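Local atomic coordinates of periplasmic branched-chain amino acid-binding protein (PDB entry 3I09), a protein that probably binds a branched-chain amino acid or a related small acid in the periplasm and delivers it to an ABC transporter. Residues 106-115 / 364-373. Sequence-based numbering, arbitrary orientation.
Sequences DTLTNEQCTP and TTKQETRCAL. With EDO (1,2-ethanediol), chain N.
Arg370 and Cys371 fasten the C-terminal tail of this type I periplasmic binding protein to the loop between strands 97-100 and 117-119. The Cys113-Cys371 disulfide makes the link covalent, although its SG atoms are modelled 2.6 Å apart, long for such a bond.

The tight part centres on Arg370, whose chain bends at chi2 (95°) and chi3 (60°), which turns the guanidinium back flat over the Asn110 amide. The amide and guanidinium planes are only 1° apart. Asn110 CG sits over the centre of one guanidinium face.

Two carboxylates hold the edge of the guanidinium. Asp106, buried like Asn110, is gripped end-on, with Arg370 NH1 2.9 Å from Asp106 OD2 and NH2 bonded to OD1. Both nitrogens meet these oxygens from above the carboxylate plane. Exposed Glu111 closes the solvent side. It is gripped side-on by NE and NH2, and its OE1 offers the syn lone pair to NH2. Asp106 OD2 also accepts a hydrogen bond from Asn159 of helix 151-166, a second partner outside the two segments.

Asn110 is fixed at both ends of its amide. Its ND2 donates to Asp106 O at 2.9 Å, while a lone pair of its OD1 takes the backbone N of Arg370. Next to it, Thr369 OG1 accepts from Cys371 N in an ST turn.

The outer side is looser. Exposed Leu373 reaches Pro115 through a single methyl, CD1, 4.0 Å from Pro115 CD. A water accepts from Ala372 N at 2.8 Å and lies within hydrogen-bonding distance of Asn110 O, linking the two backbones. Beside it, Cys371 CA makes a C-H...O contact of 3.4 Å with Asn110 O.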
ATOM      1  N   ASP A 106      -2.551  -6.484  -6.734  1.00 12.28           N
ATOM      2  CA  ASP A 106      -2.119  -7.874  -6.489  1.00 12.23           C
ATOM      3  C   ASP A 106      -1.480  -8.551  -7.712  1.00 12.78           C
ATOM      4  O   ASP A 106      -0.907  -9.632  -7.592  1.00 12.60           O
ATOM      5  CB  ASP A 106      -3.242  -8.731  -5.873  1.00 13.24           C
ATOM      6  CG  ASP A 106      -4.359  -9.089  -6.842  1.00 17.33           C
ATOM      7  OD1 ASP A 106      -4.550  -8.413  -7.869  1.00 15.95           O
ATOM      8  OD2 ASP A 106      -5.109 -10.051  -6.518  1.00 21.08           O
ATOM      9  N   THR A 107      -1.569  -7.888  -8.872  1.00 12.49           N
ATOM     10  CA  THR A 107      -0.887  -8.293 -10.086  1.00 13.02           C
ATOM     11  C   THR A 107       0.616  -8.568  -9.844  1.00 12.42           C
ATOM     12  O   THR A 107       1.247  -9.429 -10.472  1.00 12.14           O
ATOM     13  CB  THR A 107      -1.023  -7.147 -11.154  1.00 13.13           C
ATOM     14  OG1 THR A 107      -2.362  -6.646 -11.139  1.00 17.95           O
ATOM     15  CG2 THR A 107      -0.710  -7.662 -12.478  1.00 16.15           C
ATOM     16  N   LEU A 108       1.197  -7.782  -8.946  1.00 11.57           N
ATOM     17  CA  LEU A 108       2.602  -7.861  -8.624  1.00 12.52           C
ATOM     18  C   LEU A 108       3.060  -9.225  -8.100  1.00 12.35           C
ATOM     19  O   LEU A 108       4.228  -9.529  -8.207  1.00 13.28           O
ATOM     20  CB  LEU A 108       2.966  -6.777  -7.593  1.00 12.31           C
ATOM     21  CG  LEU A 108       3.093  -5.386  -8.181  1.00 15.68           C
ATOM     22  CD1 LEU A 108       2.967  -4.363  -7.010  1.00 15.12           C
ATOM     23  CD2 LEU A 108       4.457  -5.178  -9.007  1.00 13.02           C
ATOM     24  N   THR A 109       2.134 -10.010  -7.529  1.00 11.62           N
ATOM     25  CA  THR A 109       2.457 -11.338  -7.010  1.00 10.54           C
ATOM     26  C   THR A 109       1.603 -12.421  -7.664  1.00 10.88           C
ATOM     27  O   THR A 109       1.472 -13.515  -7.164  1.00 11.97           O
ATOM     28  CB  THR A 109       2.288 -11.373  -5.484  1.00 12.10           C
ATOM     29  OG1 THR A 109       0.944 -11.029  -5.152  1.00 12.10           O
ATOM     30  CG2 THR A 109       3.289 -10.363  -4.806  1.00  9.36           C
ATOM     31  N   ASN A 110       1.038 -12.086  -8.819  1.00 12.02           N
ATOM     32  CA  ASN A 110       0.114 -12.945  -9.514  1.00 11.94           C
ATOM     33  C   ASN A 110       0.499 -12.977 -10.987  1.00 11.10           C
ATOM     34  O   ASN A 110       1.551 -13.543 -11.294  1.00 12.26           O
ATOM     35  CB  ASN A 110      -1.322 -12.511  -9.223  1.00 11.74           C
ATOM     36  CG  ASN A 110      -1.818 -13.080  -7.921  1.00 13.38           C
ATOM     37  OD1 ASN A 110      -2.080 -14.309  -7.823  1.00 13.63           O
ATOM     38  ND2 ASN A 110      -1.909 -12.230  -6.897  1.00 11.95           N
ATOM     39  N   GLU A 111      -0.272 -12.339 -11.865  1.00 13.43           N
ATOM     40  CA  GLU A 111       0.026 -12.388 -13.304  1.00 13.45           C
ATOM     41  C   GLU A 111       1.430 -11.883 -13.647  1.00 14.50           C
ATOM     42  O   GLU A 111       2.003 -12.316 -14.649  1.00 13.92           O
ATOM     43  CB  GLU A 111      -1.013 -11.611 -14.113  1.00 15.11           C
ATOM     44  CG  GLU A 111      -2.408 -12.230 -14.133  1.00 16.22           C
ATOM     45  CD  GLU A 111      -3.268 -11.884 -12.933  1.00 18.58           C
ATOM     46  OE1 GLU A 111      -2.804 -11.133 -12.024  1.00 13.75           O
ATOM     47  OE2 GLU A 111      -4.438 -12.346 -12.925  1.00 18.40           O
ATOM     48  N   GLN A 112       1.953 -10.940 -12.859  1.00 14.48           N
ATOM     49  CA  GLN A 112       3.264 -10.362 -13.112  1.00 15.02           C
ATOM     50  C   GLN A 112       4.264 -10.647 -12.000  1.00 15.39           C
ATOM     51  O   GLN A 112       5.199  -9.869 -11.776  1.00 14.79           O
ATOM     52  CB  GLN A 112       3.124  -8.864 -13.408  1.00 15.46           C
ATOM     53  CG  GLN A 112       2.292  -8.660 -14.689  1.00 19.09           C
ATOM     54  CD  GLN A 112       2.080  -7.206 -15.105  1.00 25.38           C
ATOM     55  OE1 GLN A 112       0.949  -6.798 -15.452  1.00 31.78           O
ATOM     56  NE2 GLN A 112       3.140  -6.435 -15.124  1.00 25.32           N
ATOM     57  N   CYS A 113       4.123 -11.815 -11.356  1.00 14.27           N
ATOM     58  CA  CYS A 113       5.046 -12.192 -10.306  1.00 14.96           C
ATOM     59  C   CYS A 113       6.428 -12.455 -10.904  1.00 14.96           C
ATOM     60  O   CYS A 113       6.567 -12.810 -12.091  1.00 14.83           O
ATOM     61  CB  CYS A 113       4.528 -13.397  -9.531  1.00 15.70           C
ATOM     62  SG  CYS A 113       4.616 -14.937 -10.471  1.00 22.53           S
ATOM     63  N   THR A 114       7.453 -12.184 -10.117  1.00 13.38           N
ATOM     64  CA  THR A 114       8.834 -12.393 -10.556  1.00 14.80           C
ATOM     65  C   THR A 114       9.610 -12.973  -9.378  1.00 14.17           C
ATOM     66  O   THR A 114       9.179 -12.854  -8.243  1.00 14.30           O
ATOM     67  CB  THR A 114       9.536 -11.095 -11.072  1.00 14.19           C
ATOM     68  OG1 THR A 114      10.344 -10.512 -10.063  1.00 14.68           O
ATOM     69  CG2 THR A 114       8.527 -10.014 -11.600  1.00 15.69           C
ATOM     70  N   PRO A 115      10.753 -13.569  -9.647  1.00 14.52           N
ATOM     71  CA  PRO A 115      11.629 -14.061  -8.615  1.00 14.74           C
ATOM     72  C   PRO A 115      12.412 -12.990  -7.873  1.00 14.26           C
ATOM     73  O   PRO A 115      13.096 -13.334  -6.922  1.00 14.18           O
ATOM     74  CB  PRO A 115      12.632 -14.933  -9.379  1.00 14.77           C
ATOM     75  CG  PRO A 115      12.118 -15.047 -10.739  1.00 16.91           C
ATOM     76  CD  PRO A 115      11.319 -13.819 -10.983  1.00 15.97           C
ATOM     77  N   THR A 364      -3.758 -13.691  -1.166  1.00 14.28           N
ATOM     78  CA  THR A 364      -4.141 -14.687  -2.176  1.00 14.73           C
ATOM     79  C   THR A 364      -3.773 -16.093  -1.698  1.00 16.35           C
ATOM     80  O   THR A 364      -2.658 -16.310  -1.225  1.00 15.08           O
ATOM     81  CB  THR A 364      -3.410 -14.398  -3.516  1.00 14.97           C
ATOM     82  OG1 THR A 364      -3.765 -13.088  -3.989  1.00 14.59           O
ATOM     83  CG2 THR A 364      -3.771 -15.426  -4.566  1.00 15.55           C
ATOM     84  N   THR A 365      -4.713 -17.041  -1.814  1.00 16.93           N
ATOM     85  CA  THR A 365      -4.457 -18.416  -1.427  1.00 18.09           C
ATOM     86  C   THR A 365      -3.732 -19.178  -2.526  1.00 18.52           C
ATOM     87  O   THR A 365      -3.793 -18.814  -3.714  1.00 17.51           O
ATOM     88  CB  THR A 365      -5.780 -19.181  -1.098  1.00 18.88           C
ATOM     89  OG1 THR A 365      -6.560 -19.349  -2.297  1.00 18.32           O
ATOM     90  CG2 THR A 365      -6.599 -18.452  -0.045  1.00 19.37           C
ATOM     91  N   LYS A 366      -3.053 -20.247  -2.133  1.00 18.03           N
ATOM     92  CA  LYS A 366      -2.387 -21.093  -3.105  1.00 19.08           C
ATOM     93  C   LYS A 366      -3.317 -21.569  -4.199  1.00 18.64           C
ATOM     94  O   LYS A 366      -2.915 -21.635  -5.330  1.00 18.37           O
ATOM     95  CB  LYS A 366      -1.754 -22.318  -2.437  1.00 18.60           C
ATOM     96  CG  LYS A 366      -0.783 -23.050  -3.322  1.00 22.03           C
ATOM     97  CD  LYS A 366       0.014 -24.096  -2.521  1.00 26.73           C
ATOM     98  CE  LYS A 366       0.895 -24.936  -3.414  1.00 30.18           C
ATOM     99  NZ  LYS A 366       1.097 -26.315  -2.878  1.00 35.18           N
ATOM    100  N   GLN A 367      -4.548 -21.924  -3.853  1.00 20.18           N
ATOM    101  CA  GLN A 367      -5.485 -22.464  -4.812  1.00 21.12           C
ATOM    102  C   GLN A 367      -5.964 -21.419  -5.821  1.00 20.72           C
ATOM    103  O   GLN A 367      -6.327 -21.787  -6.937  1.00 20.70           O
ATOM    104  CB  GLN A 367      -6.693 -23.103  -4.104  1.00 21.93           C
ATOM    105  CG  GLN A 367      -6.320 -24.359  -3.302  1.00 26.15           C
ATOM    106  CD  GLN A 367      -5.521 -24.061  -1.998  1.00 33.22           C
ATOM    107  OE1 GLN A 367      -5.563 -22.933  -1.442  1.00 33.48           O
ATOM    108  NE2 GLN A 367      -4.786 -25.084  -1.506  1.00 34.86           N
ATOM    109  N   GLU A 368      -5.934 -20.141  -5.447  1.00 19.45           N
ATOM    110  CA  GLU A 368      -6.479 -19.085  -6.288  0.70 20.20           C
ATOM    111  C   GLU A 368      -5.393 -18.246  -6.970  1.00 18.44           C
ATOM    112  O   GLU A 368      -5.703 -17.326  -7.722  1.00 19.66           O
ATOM    113  CB  GLU A 368      -7.402 -18.172  -5.458  0.70 21.02           C
ATOM    114  CG  GLU A 368      -8.535 -18.929  -4.655  0.70 24.59           C
ATOM    115  CD  GLU A 368      -9.616 -19.580  -5.534  0.70 28.91           C
ATOM    116  OE1 GLU A 368     -10.069 -18.942  -6.512  0.70 33.80           O
ATOM    117  OE2 GLU A 368     -10.037 -20.732  -5.239  0.70 31.84           O
ATOM    118  N   THR A 369      -4.133 -18.552  -6.714  1.00 16.94           N
ATOM    119  CA  THR A 369      -3.041 -17.766  -7.272  1.00 15.75           C
ATOM    120  C   THR A 369      -3.014 -17.751  -8.796  1.00 16.06           C
ATOM    121  O   THR A 369      -3.326 -18.757  -9.439  1.00 15.72           O
ATOM    122  CB  THR A 369      -1.677 -18.285  -6.809  1.00 16.05           C
ATOM    123  OG1 THR A 369      -0.664 -17.337  -7.143  1.00 14.59           O
ATOM    124  CG2 THR A 369      -1.364 -19.689  -7.426  1.00 15.50           C
ATOM    125  N   ARG A 370      -2.612 -16.624  -9.359  1.00 15.62           N
ATOM    126  CA  ARG A 370      -2.305 -16.534 -10.798  1.00 15.74           C
ATOM    127  C   ARG A 370      -0.793 -16.397 -11.014  1.00 15.52           C
ATOM    128  O   ARG A 370      -0.316 -16.065 -12.121  1.00 15.38           O
ATOM    129  CB  ARG A 370      -3.105 -15.392 -11.453  1.00 15.76           C
ATOM    130  CG  ARG A 370      -4.645 -15.465 -11.176  1.00 16.74           C
ATOM    131  CD  ARG A 370      -5.138 -14.622 -10.000  1.00 16.06           C
ATOM    132  NE  ARG A 370      -4.835 -13.222 -10.223  1.00 15.08           N
ATOM    133  CZ  ARG A 370      -4.903 -12.254  -9.311  1.00 18.23           C
ATOM    134  NH1 ARG A 370      -5.304 -12.490  -8.056  1.00 20.52           N
ATOM    135  NH2 ARG A 370      -4.578 -11.025  -9.668  1.00 18.90           N
ATOM    136  N   CYS A 371      -0.023 -16.688  -9.959  1.00 15.11           N
ATOM    137  CA  CYS A 371       1.443 -16.654 -10.032  1.00 14.99           C
ATOM    138  C   CYS A 371       1.968 -17.969 -10.605  1.00 16.37           C
ATOM    139  O   CYS A 371       1.891 -19.013  -9.968  1.00 13.83           O
ATOM    140  CB  CYS A 371       2.055 -16.427  -8.651  1.00 15.68           C
ATOM    141  SG  CYS A 371       3.853 -16.537  -8.622  1.00 16.32           S
ATOM    142  N   ALA A 372       2.505 -17.897 -11.826  1.00 16.98           N
ATOM    143  CA  ALA A 372       3.009 -19.083 -12.516  1.00 18.01           C
ATOM    144  C   ALA A 372       4.219 -19.740 -11.797  1.00 18.40           C
ATOM    145  O   ALA A 372       4.550 -20.910 -12.065  1.00 20.26           O
ATOM    146  CB  ALA A 372       3.356 -18.722 -13.976  1.00 18.41           C
ATOM    147  N   LEU A 373       4.850 -19.021 -10.879  1.00 17.73           N
ATOM    148  CA  LEU A 373       5.989 -19.534 -10.102  1.00 17.86           C
ATOM    149  C   LEU A 373       5.596 -20.206  -8.786  1.00 18.40           C
ATOM    150  O   LEU A 373       6.464 -20.733  -8.079  1.00 19.26           O
ATOM    151  CB  LEU A 373       6.973 -18.395  -9.837  1.00 18.59           C
ATOM    152  CG  LEU A 373       7.503 -17.702 -11.079  1.00 19.63           C
ATOM    153  CD1 LEU A 373       8.364 -16.456 -10.718  1.00 21.24           C
ATOM    154  CD2 LEU A 373       8.302 -18.692 -11.901  1.00 22.42           C
TER
HETATM  155  C1  EDO N  20       7.277 -23.882  -7.166  1.00 35.29           C
HETATM  156  O1  EDO N  20       6.015 -24.081  -7.829  1.00 36.65           O
HETATM  157  C2  EDO N  20       7.104 -23.770  -5.648  1.00 34.79           C
HETATM  158  O2  EDO N  20       5.769 -23.406  -5.273  1.00 31.90           O
HETATM  159  O   HOH W   1      -0.307 -15.294  -5.514  1.00 14.41           O
HETATM  160  O   HOH W   2       2.523 -15.491 -13.310  1.00 16.09           O